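Local structure of D-alanyl-D-alanine carboxypeptidase (Streptococcus pneumoniae R6, 1XP4) at residues L45-E56 and V176-V187; A33-T43 and E165-V173. The protein probably removes the C-terminal D-alanine from sugar-peptide precursors of the cell wall, as a serine-type D-Ala-D-Ala carboxypeptidase of the peptidase S11 family. One frame throughout, in Å; residues are numbered along the deposited sequence.

Interaction 1. Residues L45-E56 and V176-V187; sequences LITVYLVYEALE and VARNLIKKYPQV
Y49 and L180 lie where the backbones of helix 45-56 and helix 176-183 come nearest, their CA atoms 6.1 Å apart. The two axes run in roughly the same direction, crossing at 29° with a closest approach of 9.8 Å. L180 is the knob of this interface, set in a hole formed by L45, V48, Y49 and Y52; its CD1 meets Y49 CD1 near the plane of the ring, while CD2 reaches L45 CD2. One turn earlier, V176 CG1 touches both L45 CB and I46 CG1. Beyond L180 the contact turns aromatic. Y184, the first residue past the helix, drives its edge onto the face of Y49, Y184 CE2 to Y49 CE1 3.5 Å, with ring planes 72° apart. Y52 CB stands over the centre of the Y184 ring, 3.4 Å from its centroid, in a CH-pi contact. At the exposed margin E56, its CG anti to the backbone N (chi1 174°), stretches out to take two bonds. Y184 OH donates to E56 OE1 at 2.8 Å from above the carboxylate plane; K183 NZ forms a salt bridge with E56 OE2 at 3.2 Å on the syn lone pair. The knob-into-hole end lies next to the predicted proton acceptor K44 and the predicted substrate-binding K224, the SxxK site expected of penicillin-binding enzymes, whereas the aromatic cluster packs further along the helices.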
loop_
_atom_site.group_PDB
_atom_site.type_symbol
_atom_site.label_atom_id
_atom_site.label_comp_id
_atom_site.label_asym_id
_atom_site.label_seq_id
_atom_site.Cartn_x
_atom_site.Cartn_y
_atom_site.Cartn_z
ATOM N N LEU A 45 -6.583 6.177 -1.517
ATOM C CA LEU A 45 -6.111 4.804 -1.519
ATOM C C LEU A 45 -7.145 3.944 -0.820
ATOM O O LEU A 45 -7.489 2.845 -1.278
ATOM C CB LEU A 45 -4.773 4.686 -0.798
ATOM C CG LEU A 45 -3.579 5.387 -1.451
ATOM C CD1 LEU A 45 -2.329 5.106 -0.630
ATOM C CD2 LEU A 45 -3.406 4.900 -2.891
ATOM N N ILE A 46 -7.646 4.439 0.304
ATOM C CA ILE A 46 -8.650 3.687 1.028
ATOM C C ILE A 46 -9.841 3.567 0.083
ATOM O O ILE A 46 -10.429 2.497 -0.060
ATOM C CB ILE A 46 -9.072 4.412 2.315
ATOM C CG1 ILE A 46 -7.831 4.876 3.087
ATOM C CG2 ILE A 46 -9.887 3.465 3.185
ATOM C CD1 ILE A 46 -8.137 5.824 4.230
ATOM N N THR A 47 -10.169 4.670 -0.586
ATOM C CA THR A 47 -11.282 4.713 -1.536
ATOM C C THR A 47 -11.147 3.646 -2.611
ATOM O O THR A 47 -12.054 2.843 -2.840
ATOM C CB THR A 47 -11.360 6.083 -2.242
ATOM O OG1 THR A 47 -11.662 7.105 -1.279
ATOM C CG2 THR A 47 -12.432 6.065 -3.319
ATOM N N VAL A 48 -9.996 3.656 -3.265
ATOM C CA VAL A 48 -9.689 2.722 -4.334
ATOM C C VAL A 48 -9.719 1.255 -3.890
ATOM O O VAL A 48 -9.965 0.361 -4.710
ATOM C CB VAL A 48 -8.313 3.095 -4.951
ATOM C CG1 VAL A 48 -7.669 1.895 -5.601
ATOM C CG2 VAL A 48 -8.503 4.208 -5.980
ATOM N N TYR A 49 -9.481 1.000 -2.602
ATOM C CA TYR A 49 -9.506 -0.371 -2.093
ATOM C C TYR A 49 -10.926 -0.903 -2.105
ATOM O O TYR A 49 -11.155 -2.070 -2.394
ATOM C CB TYR A 49 -8.987 -0.454 -0.661
ATOM C CG TYR A 49 -8.790 -1.876 -0.182
ATOM C CD1 TYR A 49 -7.592 -2.552 -0.428
ATOM C CD2 TYR A 49 -9.799 -2.552 0.507
ATOM C CE1 TYR A 49 -7.396 -3.867 0.007
ATOM C CE2 TYR A 49 -9.615 -3.873 0.945
ATOM C CZ TYR A 49 -8.409 -4.522 0.694
ATOM O OH TYR A 49 -8.196 -5.808 1.141
ATOM N N LEU A 50 -11.889 -0.055 -1.774
ATOM C CA LEU A 50 -13.267 -0.511 -1.770
ATOM C C LEU A 50 -13.756 -0.743 -3.201
ATOM O O LEU A 50 -14.627 -1.584 -3.447
ATOM C CB LEU A 50 -14.150 0.502 -1.034
ATOM C CG LEU A 50 -13.788 0.709 0.447
ATOM C CD1 LEU A 50 -14.704 1.748 1.065
ATOM C CD2 LEU A 50 -13.906 -0.611 1.203
ATOM N N VAL A 51 -13.169 -0.010 -4.142
ATOM C CA VAL A 51 -13.523 -0.123 -5.553
ATOM C C VAL A 51 -13.062 -1.455 -6.133
ATOM O O VAL A 51 -13.798 -2.104 -6.882
ATOM C CB VAL A 51 -12.891 1.006 -6.380
ATOM C CG1 VAL A 51 -13.299 0.864 -7.829
ATOM C CG2 VAL A 51 -13.323 2.359 -5.839
ATOM N N TYR A 52 -11.837 -1.855 -5.803
ATOM C CA TYR A 52 -11.318 -3.132 -6.283
ATOM C C TYR A 52 -12.096 -4.253 -5.603
ATOM O O TYR A 52 -12.338 -5.307 -6.195
ATOM C CB TYR A 52 -9.820 -3.267 -5.978
ATOM C CG TYR A 52 -8.924 -2.603 -7.003
ATOM C CD1 TYR A 52 -8.760 -3.153 -8.272
ATOM C CD2 TYR A 52 -8.265 -1.410 -6.718
ATOM C CE1 TYR A 52 -7.955 -2.528 -9.236
ATOM C CE2 TYR A 52 -7.465 -0.779 -7.672
ATOM C CZ TYR A 52 -7.316 -1.344 -8.925
ATOM O OH TYR A 52 -6.534 -0.725 -9.870
ATOM N N GLU A 53 -12.498 -4.016 -4.359
ATOM C CA GLU A 53 -13.259 -5.008 -3.616
ATOM C C GLU A 53 -14.641 -5.197 -4.238
ATOM O O GLU A 53 -15.243 -6.259 -4.115
ATOM C CB GLU A 53 -13.403 -4.586 -2.158
ATOM C CG GLU A 53 -13.982 -5.674 -1.284
ATOM C CD GLU A 53 -13.890 -5.344 0.191
ATOM O OE1 GLU A 53 -14.603 -4.418 0.637
ATOM O OE2 GLU A 53 -13.099 -6.005 0.901
ATOM N N ALA A 54 -15.147 -4.158 -4.899
ATOM C CA ALA A 54 -16.447 -4.240 -5.554
ATOM C C ALA A 54 -16.253 -4.875 -6.929
ATOM O O ALA A 54 -17.145 -5.543 -7.450
ATOM C CB ALA A 54 -17.060 -2.860 -5.685
ATOM N N LEU A 55 -15.085 -4.656 -7.528
ATOM C CA LEU A 55 -14.799 -5.269 -8.817
ATOM C C LEU A 55 -14.671 -6.766 -8.571
ATOM O O LEU A 55 -15.229 -7.579 -9.307
ATOM C CB LEU A 55 -13.491 -4.739 -9.395
ATOM C CG LEU A 55 -13.529 -3.345 -10.007
ATOM C CD1 LEU A 55 -12.118 -2.897 -10.316
ATOM C CD2 LEU A 55 -14.391 -3.363 -11.259
ATOM N N GLU A 56 -13.935 -7.118 -7.521
ATOM C CA GLU A 56 -13.742 -8.510 -7.163
ATOM C C GLU A 56 -15.066 -9.194 -6.848
ATOM O O GLU A 56 -15.314 -10.298 -7.322
ATOM C CB GLU A 56 -12.802 -8.614 -5.962
ATOM C CG GLU A 56 -12.646 -10.017 -5.401
ATOM C CD GLU A 56 -11.529 -10.119 -4.373
ATOM O OE1 GLU A 56 -11.512 -9.323 -3.408
ATOM O OE2 GLU A 56 -10.667 -11.006 -4.527
ATOM N N VAL A 176 -2.474 0.754 5.056
ATOM C CA VAL A 176 -3.367 0.912 3.915
ATOM C C VAL A 176 -2.654 0.589 2.598
ATOM O O VAL A 176 -3.100 -0.252 1.813
ATOM C CB VAL A 176 -3.905 2.358 3.844
ATOM C CG1 VAL A 176 -4.665 2.578 2.531
ATOM C CG2 VAL A 176 -4.806 2.628 5.055
ATOM N N ALA A 177 -1.546 1.268 2.351
ATOM C CA ALA A 177 -0.790 1.029 1.132
ATOM C C ALA A 177 -0.433 -0.455 1.020
ATOM O O ALA A 177 -0.607 -1.069 -0.036
ATOM C CB ALA A 177 0.472 1.884 1.126
ATOM N N ARG A 178 0.051 -1.044 2.109
ATOM C CA ARG A 178 0.424 -2.449 2.060
ATOM C C ARG A 178 -0.753 -3.356 1.716
ATOM O O ARG A 178 -0.653 -4.192 0.814
ATOM C CB ARG A 178 1.039 -2.896 3.380
ATOM C CG ARG A 178 1.603 -4.298 3.312
ATOM C CD ARG A 178 2.036 -4.811 4.684
ATOM N NE ARG A 178 2.518 -6.189 4.598
ATOM C CZ ARG A 178 2.090 -7.177 5.377
ATOM N NH1 ARG A 178 1.179 -6.947 6.311
ATOM N NH2 ARG A 178 2.549 -8.404 5.197
ATOM N N ASN A 179 -1.866 -3.200 2.425
ATOM C CA ASN A 179 -3.025 -4.037 2.160
ATOM C C ASN A 179 -3.507 -3.907 0.723
ATOM O O ASN A 179 -3.908 -4.893 0.099
ATOM C CB ASN A 179 -4.158 -3.698 3.120
ATOM C CG ASN A 179 -3.821 -4.050 4.542
ATOM O OD1 ASN A 179 -3.019 -4.946 4.782
ATOM N ND2 ASN A 179 -4.437 -3.357 5.498
ATOM N N LEU A 180 -3.464 -2.688 0.197
ATOM C CA LEU A 180 -3.889 -2.459 -1.173
ATOM C C LEU A 180 -2.968 -3.179 -2.169
ATOM O O LEU A 180 -3.433 -3.975 -2.986
ATOM C CB LEU A 180 -3.919 -0.958 -1.479
ATOM C CG LEU A 180 -4.247 -0.609 -2.935
ATOM C CD1 LEU A 180 -5.572 -1.219 -3.326
ATOM C CD2 LEU A 180 -4.281 0.892 -3.108
ATOM N N ILE A 181 -1.667 -2.905 -2.097
ATOM C CA ILE A 181 -0.705 -3.519 -3.011
ATOM C C ILE A 181 -0.673 -5.045 -2.935
ATOM O O ILE A 181 -0.599 -5.724 -3.961
ATOM C CB ILE A 181 0.718 -2.990 -2.754
ATOM C CG1 ILE A 181 0.795 -1.516 -3.129
ATOM C CG2 ILE A 181 1.732 -3.788 -3.557
ATOM C CD1 ILE A 181 2.152 -0.892 -2.830
ATOM N N LYS A 182 -0.727 -5.581 -1.722
ATOM C CA LYS A 182 -0.693 -7.025 -1.532
ATOM C C LYS A 182 -1.945 -7.745 -2.012
ATOM O O LYS A 182 -1.853 -8.837 -2.564
ATOM C CB LYS A 182 -0.459 -7.350 -0.062
ATOM C CG LYS A 182 0.922 -7.884 0.231
ATOM C CD LYS A 182 1.158 -7.914 1.720
ATOM C CE LYS A 182 2.337 -8.786 2.053
ATOM N NZ LYS A 182 2.070 -10.182 1.624
ATOM N N LYS A 183 -3.107 -7.133 -1.804
ATOM C CA LYS A 183 -4.384 -7.724 -2.199
ATOM C C LYS A 183 -4.788 -7.429 -3.653
ATOM O O LYS A 183 -5.441 -8.253 -4.305
ATOM C CB LYS A 183 -5.476 -7.247 -1.238
ATOM C CG LYS A 183 -6.886 -7.693 -1.572
ATOM C CD LYS A 183 -7.032 -9.189 -1.521
ATOM C CE LYS A 183 -8.460 -9.603 -1.830
ATOM N NZ LYS A 183 -8.575 -11.081 -2.042
ATOM N N TYR A 184 -4.399 -6.259 -4.155
ATOM C CA TYR A 184 -4.714 -5.854 -5.522
ATOM C C TYR A 184 -3.471 -5.308 -6.223
ATOM O O TYR A 184 -3.349 -4.109 -6.476
ATOM C CB TYR A 184 -5.829 -4.800 -5.516
ATOM C CG TYR A 184 -7.105 -5.291 -4.866
ATOM C CD1 TYR A 184 -7.916 -6.238 -5.498
ATOM C CD2 TYR A 184 -7.477 -4.847 -3.593
ATOM C CE1 TYR A 184 -9.062 -6.734 -4.876
ATOM C CE2 TYR A 184 -8.618 -5.335 -2.965
ATOM C CZ TYR A 184 -9.403 -6.280 -3.611
ATOM O OH TYR A 184 -10.511 -6.792 -2.976
ATOM N N PRO A 185 -2.525 -6.195 -6.545
ATOM C CA PRO A 185 -1.286 -5.803 -7.220
ATOM C C PRO A 185 -1.566 -5.049 -8.516
ATOM O O PRO A 185 -0.708 -4.309 -8.996
ATOM C CB PRO A 185 -0.605 -7.140 -7.491
ATOM C CG PRO A 185 -1.108 -8.004 -6.398
ATOM C CD PRO A 185 -2.562 -7.647 -6.330
ATOM N N GLN A 186 -2.762 -5.255 -9.075
ATOM C CA GLN A 186 -3.174 -4.613 -10.327
ATOM C C GLN A 186 -3.084 -3.095 -10.259
ATOM O O GLN A 186 -2.714 -2.444 -11.231
ATOM C CB GLN A 186 -4.623 -4.969 -10.678
ATOM C CG GLN A 186 -5.016 -6.396 -10.404
ATOM C CD GLN A 186 -5.764 -6.553 -9.099
ATOM O OE1 GLN A 186 -5.310 -7.245 -8.190
ATOM N NE2 GLN A 186 -6.926 -5.918 -9.002
ATOM N N VAL A 187 -3.448 -2.542 -9.105
ATOM C CA VAL A 187 -3.438 -1.104 -8.904
ATOM C C VAL A 187 -2.133 -0.474 -9.363
ATOM O O VAL A 187 -2.106 0.673 -9.795
ATOM C CB VAL A 187 -3.695 -0.757 -7.421
ATOM C CG1 VAL A 187 -2.479 -1.103 -6.562
ATOM C CG2 VAL A 187 -4.070 0.701 -7.304
#

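Interaction 2. Residues A33-T43 and E165-V173; sequences ATQPVEIASIT and ENKLSAYDV. With SO4 (sulfate ion), chain E.
V37 and L168 form a short antiparallel hydrogen-bonded pair: L168 N donates to V37 O at 2.9 Å, and V37 N, coming from above the L168 carbonyl plane, makes the longer bond to L168 O at 3.2 Å. Beside this pair the packing is tight and apolar. I39 carries CG1 between its backbone N and carbonyl carbon (chi1 56°), bringing CD1 against L168 CD1, while its CG2 and that of I42 meet the two methyls of V173. At the helix start, Y171 N donates to A33 O at 2.9 Å in the carbonyl plane, and S169 and D172 close a capping box; a water joins the exposed Q35 end, through its O, to A170 N. N166 ND2 points almost straight, at 177°, to T43 OG1, 3.1 Å away, and N166 OD1 accepts from V142 N; T43 OG1 donates to A40 O. The outer side is looser: E38 and K167 lie side by side, yet E38 OE2 and K167 NZ stay 4.2 Å apart, beyond a salt bridge. S41 bonds to K44 and S104 and has a weak, long contact with a sulfate. The directional bonds from N166 through T43 to A40 thus probably help fix the turn at A40-T43 that carries S41, the predicted acyl-ester serine.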
loop_
_atom_site.group_PDB
_atom_site.type_symbol
_atom_site.label_atom_id
_atom_site.label_comp_id
_atom_site.label_asym_id
_atom_site.label_seq_id
_atom_site.Cartn_x
_atom_site.Cartn_y
_atom_site.Cartn_z
ATOM N N ALA A 33 5.686 8.644 13.357
ATOM C CA ALA A 33 4.810 7.868 12.483
ATOM C C ALA A 33 3.484 7.427 13.085
ATOM O O ALA A 33 2.698 6.779 12.400
ATOM C CB ALA A 33 5.559 6.635 11.956
ATOM N N THR A 34 3.222 7.777 14.341
ATOM C CA THR A 34 1.972 7.369 14.983
ATOM C C THR A 34 0.936 8.471 15.218
ATOM O O THR A 34 -0.232 8.182 15.468
ATOM C CB THR A 34 2.246 6.694 16.325
ATOM O OG1 THR A 34 3.172 7.486 17.071
ATOM C CG2 THR A 34 2.821 5.316 16.116
ATOM N N GLN A 35 1.345 9.728 15.142
ATOM C CA GLN A 35 0.397 10.814 15.358
ATOM C C GLN A 35 -0.503 11.013 14.142
ATOM O O GLN A 35 -0.025 11.336 13.059
ATOM C CB GLN A 35 1.143 12.116 15.643
ATOM C CG GLN A 35 0.239 13.282 15.986
ATOM C CD GLN A 35 0.895 14.619 15.697
ATOM O OE1 GLN A 35 0.275 15.676 15.850
ATOM N NE2 GLN A 35 2.157 14.582 15.270
ATOM N N PRO A 36 -1.821 10.812 14.297
ATOM C CA PRO A 36 -2.690 11.010 13.133
ATOM C C PRO A 36 -2.561 12.447 12.633
ATOM O O PRO A 36 -2.493 13.377 13.427
ATOM C CB PRO A 36 -4.081 10.717 13.688
ATOM C CG PRO A 36 -3.807 9.687 14.754
ATOM C CD PRO A 36 -2.580 10.261 15.435
ATOM N N VAL A 37 -2.511 12.624 11.319
ATOM C CA VAL A 37 -2.390 13.954 10.732
ATOM C C VAL A 37 -3.092 13.956 9.381
ATOM O O VAL A 37 -3.417 12.893 8.846
ATOM C CB VAL A 37 -0.904 14.352 10.517
ATOM C CG1 VAL A 37 -0.182 14.449 11.853
ATOM C CG2 VAL A 37 -0.212 13.329 9.618
ATOM N N GLU A 38 -3.331 15.149 8.841
ATOM C CA GLU A 38 -3.980 15.301 7.542
ATOM C C GLU A 38 -3.160 14.572 6.469
ATOM O O GLU A 38 -1.928 14.651 6.463
ATOM C CB GLU A 38 -4.084 16.784 7.175
ATOM C CG GLU A 38 -5.031 17.628 8.022
ATOM C CD GLU A 38 -4.565 17.840 9.455
ATOM O OE1 GLU A 38 -3.345 17.927 9.688
ATOM O OE2 GLU A 38 -5.426 17.944 10.354
ATOM N N ILE A 39 -3.835 13.881 5.553
ATOM C CA ILE A 39 -3.131 13.143 4.502
ATOM C C ILE A 39 -3.588 13.524 3.100
ATOM O O ILE A 39 -3.151 12.935 2.109
ATOM C CB ILE A 39 -3.315 11.627 4.678
ATOM C CG1 ILE A 39 -4.808 11.291 4.708
ATOM C CG2 ILE A 39 -2.625 11.167 5.963
ATOM C CD1 ILE A 39 -5.104 9.815 4.718
ATOM N N ALA A 40 -4.464 14.521 3.031
ATOM C CA ALA A 40 -4.998 15.004 1.767
ATOM C C ALA A 40 -5.365 13.840 0.861
ATOM O O ALA A 40 -5.850 12.811 1.339
ATOM C CB ALA A 40 -3.991 15.915 1.083
ATOM N N SER A 41 -5.118 14.008 -0.438
ATOM C CA SER A 41 -5.438 13.010 -1.466
ATOM C C SER A 41 -4.912 11.599 -1.271
ATOM O O SER A 41 -5.261 10.708 -2.043
ATOM C CB SER A 41 -4.993 13.503 -2.851
ATOM O OG SER A 41 -5.920 14.420 -3.404
ATOM N N ILE A 42 -4.060 11.383 -0.275
ATOM C CA ILE A 42 -3.559 10.036 -0.039
ATOM C C ILE A 42 -4.789 9.221 0.348
ATOM O O ILE A 42 -4.809 7.997 0.251
ATOM C CB ILE A 42 -2.498 10.019 1.090
ATOM C CG1 ILE A 42 -1.205 10.671 0.583
ATOM C CG2 ILE A 42 -2.207 8.598 1.530
ATOM C CD1 ILE A 42 -0.087 10.709 1.611
ATOM N N THR A 43 -5.832 9.935 0.745
ATOM C CA THR A 43 -7.099 9.339 1.144
ATOM C C THR A 43 -7.671 8.402 0.078
ATOM O O THR A 43 -8.247 7.354 0.389
ATOM C CB THR A 43 -8.145 10.450 1.438
ATOM O OG1 THR A 43 -7.718 11.228 2.567
ATOM C CG2 THR A 43 -9.512 9.845 1.724
ATOM N N GLU A 165 -10.696 17.584 8.087
ATOM C CA GLU A 165 -9.917 16.906 7.060
ATOM C C GLU A 165 -9.685 15.471 7.517
ATOM O O GLU A 165 -9.650 15.204 8.717
ATOM C CB GLU A 165 -8.574 17.611 6.847
ATOM C CG GLU A 165 -8.676 18.894 6.063
ATOM C CD GLU A 165 -7.369 19.268 5.395
ATOM O OE1 GLU A 165 -6.701 18.349 4.865
ATOM O OE2 GLU A 165 -7.022 20.474 5.384
ATOM N N ASN A 166 -9.545 14.541 6.579
ATOM C CA ASN A 166 -9.306 13.157 6.977
ATOM C C ASN A 166 -7.959 13.109 7.678
ATOM O O ASN A 166 -7.059 13.880 7.337
ATOM C CB ASN A 166 -9.268 12.219 5.766
ATOM C CG ASN A 166 -10.565 12.205 4.994
ATOM O OD1 ASN A 166 -11.632 12.485 5.539
ATOM N ND2 ASN A 166 -10.481 11.859 3.719
ATOM N N LYS A 167 -7.817 12.211 8.650
ATOM C CA LYS A 167 -6.556 12.085 9.373
ATOM C C LYS A 167 -6.112 10.635 9.576
ATOM O O LYS A 167 -6.892 9.793 10.021
ATOM C CB LYS A 167 -6.663 12.768 10.735
ATOM C CG LYS A 167 -7.072 14.219 10.667
ATOM C CD LYS A 167 -6.026 15.115 11.309
ATOM C CE LYS A 167 -5.893 14.857 12.801
ATOM N NZ LYS A 167 -6.799 15.700 13.621
ATOM N N LEU A 168 -4.855 10.359 9.243
ATOM C CA LEU A 168 -4.267 9.035 9.414
ATOM C C LEU A 168 -2.801 9.217 9.751
ATOM O O LEU A 168 -2.183 10.199 9.335
ATOM C CB LEU A 168 -4.370 8.198 8.138
ATOM C CG LEU A 168 -5.615 7.330 7.949
ATOM C CD1 LEU A 168 -6.689 8.085 7.196
ATOM C CD2 LEU A 168 -5.231 6.088 7.170
ATOM N N SER A 169 -2.235 8.284 10.509
ATOM C CA SER A 169 -0.821 8.383 10.847
ATOM C C SER A 169 -0.029 7.763 9.692
ATOM O O SER A 169 -0.595 7.024 8.883
ATOM C CB SER A 169 -0.530 7.645 12.161
ATOM O OG SER A 169 -0.606 6.239 12.007
ATOM N N ALA A 170 1.263 8.072 9.595
ATOM C CA ALA A 170 2.071 7.509 8.519
ATOM C C ALA A 170 2.028 5.987 8.663
ATOM O O ALA A 170 1.987 5.252 7.670
ATOM C CB ALA A 170 3.505 8.020 8.605
ATOM N N TYR A 171 2.025 5.530 9.912
ATOM C CA TYR A 171 1.951 4.103 10.236
ATOM C C TYR A 171 0.664 3.554 9.619
ATOM O O TYR A 171 0.681 2.553 8.895
ATOM C CB TYR A 171 1.898 3.926 11.755
ATOM C CG TYR A 171 1.836 2.499 12.248
ATOM C CD1 TYR A 171 3.003 1.765 12.461
ATOM C CD2 TYR A 171 0.612 1.896 12.556
ATOM C CE1 TYR A 171 2.956 0.467 12.977
ATOM C CE2 TYR A 171 0.557 0.604 13.069
ATOM C CZ TYR A 171 1.733 -0.103 13.279
ATOM O OH TYR A 171 1.697 -1.375 13.807
ATOM N N ASP A 172 -0.450 4.220 9.921
ATOM C CA ASP A 172 -1.742 3.826 9.388
ATOM C C ASP A 172 -1.705 3.783 7.863
ATOM O O ASP A 172 -2.172 2.817 7.251
ATOM C CB ASP A 172 -2.828 4.801 9.839
ATOM C CG ASP A 172 -3.130 4.692 11.317
ATOM O OD1 ASP A 172 -3.091 3.562 11.845
ATOM O OD2 ASP A 172 -3.428 5.729 11.948
ATOM N N VAL A 173 -1.148 4.827 7.251
ATOM C CA VAL A 173 -1.061 4.887 5.795
ATOM C C VAL A 173 -0.283 3.699 5.245
ATOM O O VAL A 173 -0.693 3.091 4.254
ATOM C CB VAL A 173 -0.395 6.187 5.330
ATOM C CG1 VAL A 173 -0.332 6.224 3.827
ATOM C CG2 VAL A 173 -1.190 7.379 5.831
HETATM S S SO4 E . -2.355 16.275 -5.381
HETATM O O1 SO4 E . -2.376 16.974 -6.685
HETATM O O2 SO4 E . -2.376 14.818 -5.603
HETATM O O3 SO4 E . -1.134 16.633 -4.631
HETATM O O4 SO4 E . -3.556 16.666 -4.617
HETATM O O HOH W 1 1.912 10.122 11.721
#

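In the fold
Helix 170-183 enters both contacts: its capped start belongs to interaction 2, its later turns to interaction 1. The other partners also follow each other, strand 37-38 leading through the predicted catalytic serine into helix 44-57, so the paired segments alternate along the chain. Their centres lie about 17 Å apart, and L168 CD1 meets I46 CD1 at 4.0 Å, making the apolar layer continuous. One helix thus serves two chemistries along its length. Interaction 1 is mostly buried, joined by aliphatic and aromatic side chains with a salt bridge at its exposed end; interaction 2, only partly buried, adds backbone and amide hydrogen bonds to a smaller apolar patch.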